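Local coordinates for exported gluconolactonase (Xanthomonas campestris pv. campestris, PDB 3DR2), which catalyses the hydrolysis of glucono-lactone, probably with the help of a bound calcium ion, as a six-bladed beta-propeller of the SMP-30/gluconolactonase family, at residues A[62-67]-A[156-161]; A[185-190]-A[228-233]. All blocks are in the same frame, centred on the assembly; numbering follows the deposited sequence.

Contact 1: residues A[62-67]-A[156-161]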
# COMPACT_ATOMS: atom_id res chain seq x y z
N SER A 62 -11.04 -4.93 -3.93
CA SER A 62 -9.84 -4.13 -4.14
C SER A 62 -8.92 -3.97 -2.95
O SER A 62 -9.37 -3.94 -1.81
CB SER A 62 -10.22 -2.70 -4.55
OG SER A 62 -11.02 -2.68 -5.71
N ASP A 63 -7.63 -3.88 -3.22
CA ASP A 63 -6.68 -3.54 -2.17
C ASP A 63 -6.36 -2.13 -2.67
O ASP A 63 -5.49 -1.94 -3.51
CB ASP A 63 -5.41 -4.39 -2.20
CG ASP A 63 -4.42 -3.96 -1.13
OD1 ASP A 63 -3.39 -4.63 -0.94
OD2 ASP A 63 -4.68 -2.93 -0.46
N LEU A 64 -7.12 -1.16 -2.18
CA LEU A 64 -6.98 0.24 -2.60
C LEU A 64 -5.56 0.77 -2.53
O LEU A 64 -5.03 1.29 -3.51
CB LEU A 64 -7.89 1.12 -1.75
CG LEU A 64 -8.55 2.38 -2.34
CD1 LEU A 64 -8.86 3.32 -1.19
CD2 LEU A 64 -7.68 3.07 -3.36
N VAL A 65 -4.95 0.65 -1.36
CA VAL A 65 -3.60 1.15 -1.15
C VAL A 65 -2.53 0.33 -1.87
O VAL A 65 -1.51 0.87 -2.29
CB VAL A 65 -3.32 1.24 0.36
CG1 VAL A 65 -1.88 1.63 0.62
CG2 VAL A 65 -4.26 2.28 0.97
N GLY A 66 -2.78 -0.97 -2.01
CA GLY A 66 -1.84 -1.85 -2.69
C GLY A 66 -1.99 -1.80 -4.20
O GLY A 66 -1.23 -2.43 -4.93
N ARG A 67 -3.01 -1.07 -4.66
CA ARG A 67 -3.27 -0.90 -6.08
C ARG A 67 -3.46 -2.19 -6.87
O ARG A 67 -2.81 -2.43 -7.89
CB ARG A 67 -2.15 -0.04 -6.69
CG ARG A 67 -1.94 1.23 -5.88
CD ARG A 67 -0.78 2.08 -6.39
NE ARG A 67 -1.05 2.68 -7.69
CZ ARG A 67 -0.31 3.64 -8.24
NH1 ARG A 67 0.75 4.11 -7.59
NH2 ARG A 67 -0.63 4.12 -9.43
N PRO A 156 -2.59 10.91 -0.28
CA PRO A 156 -1.58 10.37 -1.19
C PRO A 156 -1.60 8.86 -1.33
O PRO A 156 -1.39 8.32 -2.42
CB PRO A 156 -0.27 10.88 -0.59
CG PRO A 156 -0.66 12.17 0.01
CD PRO A 156 -1.98 11.84 0.68
N SER A 157 -1.85 8.16 -0.24
CA SER A 157 -1.87 6.70 -0.28
C SER A 157 -3.08 6.15 -1.01
O SER A 157 -3.14 4.95 -1.27
CB SER A 157 -1.83 6.13 1.14
OG SER A 157 -2.96 6.55 1.88
N GLN A 158 -4.03 7.01 -1.36
CA GLN A 158 -5.23 6.55 -2.06
C GLN A 158 -5.54 7.29 -3.36
O GLN A 158 -6.68 7.27 -3.83
CB GLN A 158 -6.43 6.62 -1.12
CG GLN A 158 -6.31 5.71 0.11
CD GLN A 158 -7.54 5.78 1.01
OE1 GLN A 158 -8.62 6.17 0.57
NE2 GLN A 158 -7.38 5.38 2.27
N GLY A 159 -4.54 7.95 -3.94
CA GLY A 159 -4.77 8.65 -5.19
C GLY A 159 -3.76 9.76 -5.38
O GLY A 159 -2.67 9.70 -4.82
N CYS A 160 -4.10 10.76 -6.18
CA CYS A 160 -3.20 11.88 -6.37
C CYS A 160 -3.90 13.14 -5.88
O CYS A 160 -4.97 13.50 -6.37
CB CYS A 160 -2.78 12.06 -7.84
SG CYS A 160 -1.67 13.51 -7.93
N PRO A 161 -3.31 13.81 -4.89
CA PRO A 161 -3.88 15.03 -4.32
C PRO A 161 -4.19 16.06 -5.39
O PRO A 161 -3.49 16.16 -6.40
CB PRO A 161 -2.79 15.51 -3.37
CG PRO A 161 -2.15 14.22 -2.93
CD PRO A 161 -2.04 13.47 -4.22
O HOH W 1 -0.82 3.55 -1.89
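Leu64 and Gln158 make the tight half of this contact. Leu64 CD1 lies over the outer part of the Gln158 side chain, 3.4 Å from Gln158 OE1 and 3.7 Å from Gln158 CG. The two side chains run at about a right angle to each other. Beside them Val65 turns CG2 to residues 156-161. That methyl sits 3.7 Å from Ser157 O and 4.1 Å from Gln158 CG. With Val65 CG1 anti to the backbone N (chi1 174°), CG2 falls beside that N and faces Ser157 and Gln158. Trp46 touches both Val65 and Gln158.

The other side is looser and holds a water. No direct hydrogen bond crosses between the segments. Instead the water donates to Val65 O and to Ser157 O, at 2.8 Å from each, and so links the two backbones. Ser157 is partly exposed, while the three side chains of the tight half are buried.

The second subunit is close by: Cys160 forms a disulfide with Cys5 of that subunit, and Val65 packs on Thr45 of the second subunit. The arrangement joins the turn between strands 58-63 and 68-73 to the long loop between strands 144-147 and 169-174, at the dimer interface of a six-bladed beta-propeller.

Contact 2: residues A[185-190]-A[228-233]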
# COMPACT_ATOMS: atom_id res chain seq x y z
N ALA A 185 -28.12 13.77 -6.88
CA ALA A 185 -28.23 14.37 -5.56
C ALA A 185 -26.86 14.78 -5.06
O ALA A 185 -25.85 14.17 -5.43
CB ALA A 185 -28.86 13.39 -4.59
N ASP A 186 -26.82 15.81 -4.22
CA ASP A 186 -25.55 16.25 -3.66
C ASP A 186 -25.59 15.91 -2.18
O ASP A 186 -26.61 16.10 -1.51
CB ASP A 186 -25.36 17.76 -3.84
CG ASP A 186 -25.44 18.18 -5.30
OD1 ASP A 186 -25.04 17.40 -6.19
OD2 ASP A 186 -25.88 19.32 -5.56
N LEU A 187 -24.48 15.38 -1.66
CA LEU A 187 -24.40 15.00 -0.26
C LEU A 187 -23.06 15.44 0.32
O LEU A 187 -22.27 16.11 -0.34
CB LEU A 187 -24.57 13.48 -0.12
CG LEU A 187 -25.79 12.82 -0.78
CD1 LEU A 187 -25.52 12.60 -2.26
CD2 LEU A 187 -26.08 11.49 -0.11
N ASP A 188 -22.80 15.05 1.57
CA ASP A 188 -21.55 15.39 2.23
C ASP A 188 -20.74 14.11 2.31
O ASP A 188 -21.00 13.27 3.17
CB ASP A 188 -21.82 15.92 3.64
CG ASP A 188 -20.60 16.60 4.25
OD1 ASP A 188 -19.47 16.40 3.75
OD2 ASP A 188 -20.78 17.33 5.24
N HIS A 189 -19.77 13.96 1.41
CA HIS A 189 -18.93 12.76 1.38
C HIS A 189 -19.76 11.48 1.22
O HIS A 189 -19.68 10.56 2.05
CB HIS A 189 -18.09 12.68 2.65
CG HIS A 189 -17.02 13.73 2.73
ND1 HIS A 189 -15.72 13.50 2.33
CD2 HIS A 189 -17.08 15.02 3.12
CE1 HIS A 189 -15.02 14.61 2.47
NE2 HIS A 189 -15.82 15.55 2.95
N PRO A 190 -20.58 11.42 0.15
CA PRO A 190 -21.40 10.23 -0.09
C PRO A 190 -20.42 9.08 -0.20
O PRO A 190 -19.35 9.24 -0.78
CB PRO A 190 -22.10 10.57 -1.41
CG PRO A 190 -21.10 11.45 -2.10
CD PRO A 190 -20.66 12.36 -0.97
N HIS A 228 -36.20 11.53 -4.48
CA HIS A 228 -37.05 12.41 -3.70
C HIS A 228 -37.03 12.03 -2.23
O HIS A 228 -36.40 11.05 -1.83
CB HIS A 228 -38.50 12.32 -4.21
CG HIS A 228 -38.68 12.81 -5.62
ND1 HIS A 228 -38.64 14.15 -5.95
CD2 HIS A 228 -38.89 12.14 -6.78
CE1 HIS A 228 -38.83 14.28 -7.25
NE2 HIS A 228 -38.98 13.08 -7.78
N ASP A 229 -37.73 12.83 -1.43
CA ASP A 229 -37.88 12.63 0.00
C ASP A 229 -36.66 12.12 0.76
O ASP A 229 -36.67 11.03 1.33
CB ASP A 229 -39.07 11.70 0.24
CG ASP A 229 -40.29 12.10 -0.57
OD1 ASP A 229 -40.62 13.30 -0.59
OD2 ASP A 229 -40.91 11.21 -1.20
N ARG A 230 -35.62 12.94 0.79
CA ARG A 230 -34.38 12.63 1.50
C ARG A 230 -34.69 12.49 2.99
O ARG A 230 -35.41 13.31 3.56
CB ARG A 230 -33.40 13.78 1.26
CG ARG A 230 -31.98 13.58 1.72
CD ARG A 230 -31.17 14.66 1.01
NE ARG A 230 -29.74 14.60 1.26
CZ ARG A 230 -28.84 15.19 0.47
NH1 ARG A 230 -29.24 15.85 -0.61
NH2 ARG A 230 -27.55 15.12 0.77
N ARG A 231 -34.14 11.45 3.62
CA ARG A 231 -34.38 11.22 5.04
C ARG A 231 -33.29 10.36 5.68
O ARG A 231 -32.65 9.55 5.01
CB ARG A 231 -35.73 10.53 5.22
CG ARG A 231 -35.82 9.23 4.43
CD ARG A 231 -37.18 8.58 4.52
NE ARG A 231 -37.24 7.31 3.80
CZ ARG A 231 -37.22 7.19 2.47
NH1 ARG A 231 -37.14 8.26 1.69
NH2 ARG A 231 -37.28 5.99 1.93
N HIS A 232 -33.11 10.53 6.98
CA HIS A 232 -32.13 9.75 7.72
C HIS A 232 -32.70 8.35 7.88
O HIS A 232 -33.86 8.18 8.26
CB HIS A 232 -31.89 10.37 9.10
CG HIS A 232 -31.12 9.48 10.04
ND1 HIS A 232 -31.71 8.46 10.74
CD2 HIS A 232 -29.81 9.48 10.39
CE1 HIS A 232 -30.80 7.86 11.49
NE2 HIS A 232 -29.64 8.46 11.29
N PHE A 233 -31.89 7.34 7.57
CA PHE A 233 -32.34 5.96 7.68
C PHE A 233 -31.77 5.28 8.93
O PHE A 233 -32.51 4.65 9.68
CB PHE A 233 -31.95 5.16 6.43
CG PHE A 233 -32.20 3.68 6.56
CD1 PHE A 233 -31.15 2.80 6.83
CD2 PHE A 233 -33.49 3.17 6.43
CE1 PHE A 233 -31.39 1.43 6.98
CE2 PHE A 233 -33.73 1.79 6.58
CZ PHE A 233 -32.69 0.93 6.85
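Arg230 and Asp186 meet across two strands whose backbones do not pair with each other; the link is one long side chain reaching a carbonyl. Arg230 is extended from CG to NE, with CG anti to the backbone N (chi1 -171°). This straight chain carries the guanidinium from strand 226-234 to strand 182-187.

The end of the guanidinium then takes Asp186 O with two nitrogens. NH1 donates at 2.8 Å and NH2 at 2.7 Å to this one oxygen. The N-H...O angles are 135° and 142°, so neither bond is straight, as expected when two donors share one acceptor. The oxygen lies in the guanidinium plane, at the edge. The two bonds fix where the end of the guanidinium sits and in which direction it points.

Leu187 adds a van der Waals contact of its aliphatic carbons with Arg230 NH2. Its CG is 3.3 Å from Arg230 NH2, and its CB is 3.5 Å from the same nitrogen. The approach is oblique to the guanidinium.

The Asp186 carboxylate does not pair with Arg230, since OD2 stays 6.9 Å from Arg230 NH1. It is held elsewhere: OD1 bonds to Ser170 OG, and OD2 forms a salt bridge with Arg183.

The contact lies at the protein surface and joins two four-stranded antiparallel sheets at their outermost strands, 182-187 and 226-234. Arg230 also rests on Phe220 of strand 216-223. Leu187 packs on Val171 of its own sheet and on Val204 and Gln206 of strand 201-206 in the next sheet.

Contact 1 comes first along the chain and closes before contact 2 opens. Their centres lie about 26 Å apart, and their nearest atoms are about 10 Å apart without touching. Both fall in the SMP-30/gluconolactonase region of the chain. Both involve the beta-sheet of strands 136-138 to 182-187: contact 1 through the loop that joins its strands 144-147 and 169-174, contact 2 through strand 182-187, one of its two outermost strands. Contact 1 links that loop to the turn after strand 58-63. Contact 2 ties the sheet to the following one, which ends in strand 226-234. This part of the propeller is thus joined to two others, by a buried contact near the second subunit and by a surface contact that no other chain touches.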